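Local coordinates for protein putative nudix hydrolase family member (Chromobacterium violaceum, PDB 3F13) that probably acts as a magnesium-dependent hydrolase of the Nudix family, with no established substrate, at residues A128-E133 against E139-L144; P110-D115 against E119-L124. One frame throughout, in Å; residues are numbered along the deposited sequence.

How the interactions relate
Both interactions involve helix 118-132 of the Nudix fold, one at each end. In interaction 2 the loop 110-115, which follows strand 103-107, lies against the first half of the helix; in interaction 1 the end of the same helix meets helix 136-157, which begins a few residues on. Their centres are about 18 Å apart, and they touch where Pro110 CG packs on Ala128 CB at 3.8 Å. Each uses one arginine of a helix, Arg142 in interaction 1 and Arg121 in interaction 2, to gather carbonyl oxygens of the other segment. Interaction 1 lies close to the second subunit, whereas no other chain of the assembly touches the segments of interaction 2.

Interaction 1. Residues A128-E133 against E139-L144; sequences ARLRNE and EALRAL
Arg142 binds the carbonyls of Arg131 and Glu133, and Leu141 packs on Leu130, at the nearly perpendicular junction of two consecutive helices, 118-132 and 136-157. The axes of the short segments 128-132 and 139-144 make 93° at a closest approach of 9.0 Å. Arg142 supplies the polar half. Its NH1 donates to Arg131 O at 2.8 Å and to Glu133 O at 2.9 Å, while NH2 reaches the same Glu133 O at 3.0 Å, giving that oxygen an end-on grip by two nitrogens. Both oxygens lie close to the guanidinium plane, at its edge, although NH1 stands above each carbonyl plane, 50° out of that of Arg131. An arginine suits the place because its several N-H groups can serve two carbonyl oxygens around the turn between the helices. A bend about the CG-CD bond (chi3 -70°) turns the guanidinium toward them.

Beside this grip Leu141 supplies the apolar half: CD1 meets Leu130 CG at 3.7 Å, and CD2 lies 4.0 Å from Arg131 CG, the Arg131 and Leu141 side chains crossing at about a right angle. Leucine's two methyls thus serve two neighbours at once.

Farther out, Leu130 rests on Leu74 and Phe75 of strand 70-78 and Leu141 on Leu88 of strand 82-90, which seats the junction on the sheet. Arg131 extends from CG to NE, and its NE forms a salt bridge with Glu24 OE2.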
loop_
_atom_site.group_PDB
_atom_site.type_symbol
_atom_site.label_atom_id
_atom_site.label_comp_id
_atom_site.label_asym_id
_atom_site.label_seq_id
_atom_site.Cartn_x
_atom_site.Cartn_y
_atom_site.Cartn_z
ATOM N N ALA B 128 15.036 11.664 2.034
ATOM C CA ALA B 128 15.047 13.132 2.091
ATOM C C ALA B 128 15.232 13.750 0.704
ATOM O O ALA B 128 14.561 14.732 0.375
ATOM C CB ALA B 128 16.134 13.605 3.023
ATOM N N ARG B 129 16.127 13.191 -0.110
ATOM C CA ARG B 129 16.308 13.653 -1.499
ATOM C C ARG B 129 15.015 13.445 -2.290
ATOM O O ARG B 129 14.521 14.361 -2.945
ATOM C CB ARG B 129 17.431 12.886 -2.217
ATOM C CG ARG B 129 18.813 13.514 -2.181
ATOM C CD ARG B 129 19.850 12.652 -2.958
ATOM N NE ARG B 129 20.450 11.652 -2.074
ATOM C CZ ARG B 129 20.518 10.346 -2.325
ATOM N NH1 ARG B 129 20.041 9.847 -3.467
ATOM N NH2 ARG B 129 21.082 9.533 -1.423
ATOM N N LEU B 130 14.481 12.230 -2.239
ATOM C CA LEU B 130 13.310 11.874 -3.056
ATOM C C LEU B 130 12.121 12.785 -2.759
ATOM O O LEU B 130 11.384 13.183 -3.649
ATOM C CB LEU B 130 12.911 10.418 -2.792
ATOM C CG LEU B 130 11.897 9.783 -3.752
ATOM C CD1 LEU B 130 12.347 9.937 -5.192
ATOM C CD2 LEU B 130 11.753 8.304 -3.403
ATOM N N ARG B 131 11.922 13.069 -1.484
ATOM C CA ARG B 131 10.831 13.936 -1.028
ATOM C C ARG B 131 10.799 15.281 -1.795
ATOM O O ARG B 131 9.722 15.862 -1.988
ATOM C CB ARG B 131 11.023 14.172 0.477
ATOM C CG ARG B 131 9.834 14.596 1.315
ATOM C CD ARG B 131 10.420 14.886 2.735
ATOM N NE ARG B 131 9.466 15.097 3.823
ATOM C CZ ARG B 131 8.744 16.204 3.986
ATOM N NH1 ARG B 131 8.820 17.181 3.087
ATOM N NH2 ARG B 131 7.913 16.314 5.027
ATOM N N ASN B 132 11.965 15.767 -2.237
ATOM C CA ASN B 132 12.039 17.084 -2.897
ATOM C C ASN B 132 12.049 16.965 -4.418
ATOM O O ASN B 132 11.922 17.979 -5.104
ATOM C CB ASN B 132 13.299 17.860 -2.471
ATOM C CG ASN B 132 13.264 18.310 -1.005
ATOM O OD1 ASN B 132 12.212 18.402 -0.382
ATOM N ND2 ASN B 132 14.432 18.577 -0.454
ATOM N N GLU B 133 12.166 15.738 -4.939
ATOM C CA GLU B 133 12.379 15.517 -6.395
ATOM C C GLU B 133 11.178 15.870 -7.286
ATOM O O GLU B 133 10.036 15.553 -6.970
ATOM C CB GLU B 133 12.832 14.072 -6.690
ATOM C CG GLU B 133 14.314 13.782 -6.325
ATOM C CD GLU B 133 14.734 12.319 -6.528
ATOM O OE1 GLU B 133 15.692 11.852 -5.850
ATOM O OE2 GLU B 133 14.106 11.626 -7.359
ATOM N N GLU B 139 6.209 13.352 -6.777
ATOM C CA GLU B 139 4.871 13.951 -6.703
ATOM C C GLU B 139 3.893 13.073 -5.927
ATOM O O GLU B 139 3.115 13.574 -5.114
ATOM C CB GLU B 139 4.294 14.240 -8.096
ATOM C CG GLU B 139 4.955 15.418 -8.802
ATOM C CD GLU B 139 4.211 15.790 -10.075
ATOM O OE1 GLU B 139 3.179 16.502 -9.956
ATOM O OE2 GLU B 139 4.630 15.343 -11.178
ATOM N N ALA B 140 3.912 11.773 -6.230
ATOM C CA ALA B 140 3.142 10.778 -5.470
ATOM C C ALA B 140 3.508 10.769 -3.988
ATOM O O ALA B 140 2.633 10.760 -3.138
ATOM C CB ALA B 140 3.353 9.417 -6.061
ATOM N N LEU B 141 4.799 10.798 -3.685
ATOM C CA LEU B 141 5.262 10.841 -2.310
ATOM C C LEU B 141 4.678 12.082 -1.618
ATOM O O LEU B 141 4.067 11.980 -0.539
ATOM C CB LEU B 141 6.794 10.852 -2.308
ATOM C CG LEU B 141 7.589 10.664 -1.031
ATOM C CD1 LEU B 141 9.084 10.576 -1.443
ATOM C CD2 LEU B 141 7.346 11.846 -0.095
ATOM N N ARG B 142 4.825 13.245 -2.246
ATOM C CA ARG B 142 4.343 14.482 -1.622
ATOM C C ARG B 142 2.823 14.483 -1.463
ATOM O O ARG B 142 2.296 15.004 -0.472
ATOM C CB ARG B 142 4.815 15.723 -2.373
ATOM C CG ARG B 142 6.350 16.050 -2.191
ATOM C CD ARG B 142 6.683 17.401 -2.823
ATOM N NE ARG B 142 6.601 17.332 -4.272
ATOM C CZ ARG B 142 7.522 16.765 -5.042
ATOM N NH1 ARG B 142 8.615 16.217 -4.506
ATOM N NH2 ARG B 142 7.336 16.724 -6.344
ATOM N N ALA B 143 2.111 13.883 -2.409
ATOM C CA ALA B 143 0.663 13.826 -2.279
ATOM C C ALA B 143 0.258 12.915 -1.126
ATOM O O ALA B 143 -0.712 13.189 -0.408
ATOM C CB ALA B 143 -0.000 13.417 -3.595
ATOM N N LEU B 144 0.986 11.810 -0.942
ATOM C CA LEU B 144 0.673 10.913 0.170
ATOM C C LEU B 144 0.940 11.614 1.501
ATOM O O LEU B 144 0.164 11.483 2.432
ATOM C CB LEU B 144 1.436 9.587 0.052
ATOM C CG LEU B 144 0.802 8.687 -0.997
ATOM C CD1 LEU B 144 1.682 7.450 -1.270
ATOM C CD2 LEU B 144 -0.593 8.264 -0.467
#

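Interaction 2. Residues P110-D115 against E119-L124; sequences PDTDMD and EGRAIL
Arg121 reaches from helix 118-132 to Pro110 and Thr112 in the loop 110-115 that leads from strand 103-107 to this helix of the Nudix domain, and its hydrogen bonds dominate the contact. NH1 donates to Pro110 O and to Thr112 O, each at 2.8 Å, and NH2 joins it on Thr112 O at 3.1 Å. The last oxygen is therefore held end-on by two nitrogens: NH1 lies in its carbonyl plane on a lone pair, whereas NH2 is tilted 29° from that plane. Met114 O is also close to NH2, at 2.9 Å. With CG anti to the backbone N (chi1 -163°) and a bend at chi3, the long arginine can span from helix to loop and present its guanidinium edge to the carbonyls of Pro110 and Thr112.

Within the loop, Thr112 forms an ST turn: its OG1 accepts from Met114 N at 3.1 Å, nearly straight at 170°. A threonine hydroxyl provides such an acceptor, while its methyl CG2 lies near Arg121 NH1.

A salt bridge adds an outer tie, from Asp111 OD2 to Arg125 NH1, one turn along the helix from Arg121.

The apolar contacts are fewer. Leu124 starts its side chain toward the loop and packs also on Leu41 and Val107. Pro110 rests its CB 4.2 Å from Leu124 CB, while its CG makes van der Waals contact with the backbone carbonyl, 3.6 Å from Leu124 O.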
loop_
_atom_site.group_PDB
_atom_site.type_symbol
_atom_site.label_atom_id
_atom_site.label_comp_id
_atom_site.label_asym_id
_atom_site.label_seq_id
_atom_site.Cartn_x
_atom_site.Cartn_y
_atom_site.Cartn_z
ATOM N N PRO B 110 17.937 13.420 8.501
ATOM C CA PRO B 110 18.884 12.318 8.398
ATOM C C PRO B 110 20.183 12.661 9.121
ATOM O O PRO B 110 21.028 11.797 9.316
ATOM C CB PRO B 110 19.147 12.216 6.897
ATOM C CG PRO B 110 18.023 12.997 6.250
ATOM C CD PRO B 110 17.739 14.089 7.209
ATOM N N ASP B 111 20.335 13.920 9.508
ATOM C CA ASP B 111 21.519 14.322 10.268
ATOM C C ASP B 111 21.216 14.423 11.743
ATOM O O ASP B 111 21.921 15.106 12.477
ATOM C CB ASP B 111 22.047 15.659 9.769
ATOM C CG ASP B 111 22.569 15.570 8.366
ATOM O OD1 ASP B 111 22.088 16.379 7.528
ATOM O OD2 ASP B 111 23.441 14.688 8.091
ATOM N N THR B 112 20.163 13.747 12.178
ATOM C CA THR B 112 19.792 13.757 13.585
ATOM C C THR B 112 20.934 13.280 14.496
ATOM O O THR B 112 21.790 12.477 14.094
ATOM C CB THR B 112 18.617 12.839 13.853
ATOM O OG1 THR B 112 18.391 12.799 15.272
ATOM C CG2 THR B 112 18.937 11.433 13.365
ATOM N N ASP B 113 20.903 13.786 15.732
ATOM C CA ASP B 113 21.844 13.450 16.804
ATOM C C ASP B 113 21.659 12.050 17.365
ATOM O O ASP B 113 22.550 11.472 18.006
ATOM C CB ASP B 113 21.619 14.430 17.956
ATOM C CG ASP B 113 22.232 15.758 17.680
ATOM O OD1 ASP B 113 23.203 15.752 16.878
ATOM O OD2 ASP B 113 21.760 16.785 18.236
ATOM N N MET B 114 20.466 11.537 17.152
ATOM C CA MET B 114 20.049 10.265 17.688
ATOM C C MET B 114 20.945 9.164 17.159
ATOM O O MET B 114 21.517 9.259 16.059
ATOM C CB MET B 114 18.562 10.079 17.327
ATOM C CG MET B 114 17.987 8.694 17.312
ATOM S SD MET B 114 16.176 8.827 17.425
ATOM C CE MET B 114 15.864 10.568 17.231
ATOM N N ASP B 115 21.086 8.116 17.956
ATOM C CA ASP B 115 21.960 7.028 17.611
ATOM C C ASP B 115 21.251 6.059 16.665
ATOM O O ASP B 115 20.727 5.047 17.098
ATOM C CB ASP B 115 22.384 6.300 18.881
ATOM C CG ASP B 115 23.581 5.406 18.670
ATOM O OD1 ASP B 115 24.006 5.235 17.513
ATOM O OD2 ASP B 115 24.096 4.874 19.672
ATOM N N GLU B 119 22.597 1.935 8.180
ATOM C CA GLU B 119 21.679 1.749 7.037
ATOM C C GLU B 119 20.348 2.501 7.201
ATOM O O GLU B 119 19.791 3.006 6.226
ATOM C CB GLU B 119 21.380 0.271 6.824
ATOM C CG GLU B 119 22.621 -0.629 6.652
ATOM C CD GLU B 119 23.532 -0.200 5.495
ATOM O OE1 GLU B 119 23.157 0.730 4.737
ATOM O OE2 GLU B 119 24.634 -0.790 5.347
ATOM N N GLY B 120 19.827 2.541 8.430
ATOM C CA GLY B 120 18.659 3.376 8.749
ATOM C C GLY B 120 18.936 4.829 8.378
ATOM O O GLY B 120 18.115 5.505 7.750
ATOM N N ARG B 121 20.107 5.337 8.754
ATOM C CA ARG B 121 20.445 6.714 8.360
ATOM C C ARG B 121 20.599 6.888 6.860
ATOM O O ARG B 121 20.151 7.894 6.310
ATOM C CB ARG B 121 21.733 7.214 9.052
ATOM C CG ARG B 121 21.862 8.717 8.992
ATOM C CD ARG B 121 23.128 9.250 9.737
ATOM N NE ARG B 121 23.052 9.012 11.184
ATOM C CZ ARG B 121 22.627 9.897 12.082
ATOM N NH1 ARG B 121 22.213 11.097 11.702
ATOM N NH2 ARG B 121 22.610 9.576 13.375
ATOM N N ALA B 122 21.224 5.914 6.203
ATOM C CA ALA B 122 21.458 5.962 4.755
ATOM C C ALA B 122 20.114 6.052 4.049
ATOM O O ALA B 122 19.934 6.820 3.079
ATOM C CB ALA B 122 22.156 4.704 4.306
ATOM N N ILE B 123 19.170 5.251 4.529
ATOM C CA ILE B 123 17.868 5.220 3.849
ATOM C C ILE B 123 17.147 6.572 4.016
ATOM O O ILE B 123 16.502 7.092 3.094
ATOM C CB ILE B 123 17.021 4.030 4.388
ATOM C CG1 ILE B 123 17.573 2.694 3.853
ATOM C CG2 ILE B 123 15.528 4.259 4.082
ATOM C CD1 ILE B 123 17.127 1.429 4.649
ATOM N N LEU B 124 17.237 7.159 5.205
ATOM C CA LEU B 124 16.583 8.444 5.441
ATOM C C LEU B 124 17.187 9.558 4.612
ATOM O O LEU B 124 16.479 10.502 4.220
ATOM C CB LEU B 124 16.624 8.819 6.932
ATOM C CG LEU B 124 15.643 8.035 7.787
ATOM C CD1 LEU B 124 15.848 8.421 9.245
ATOM C CD2 LEU B 124 14.214 8.309 7.276
#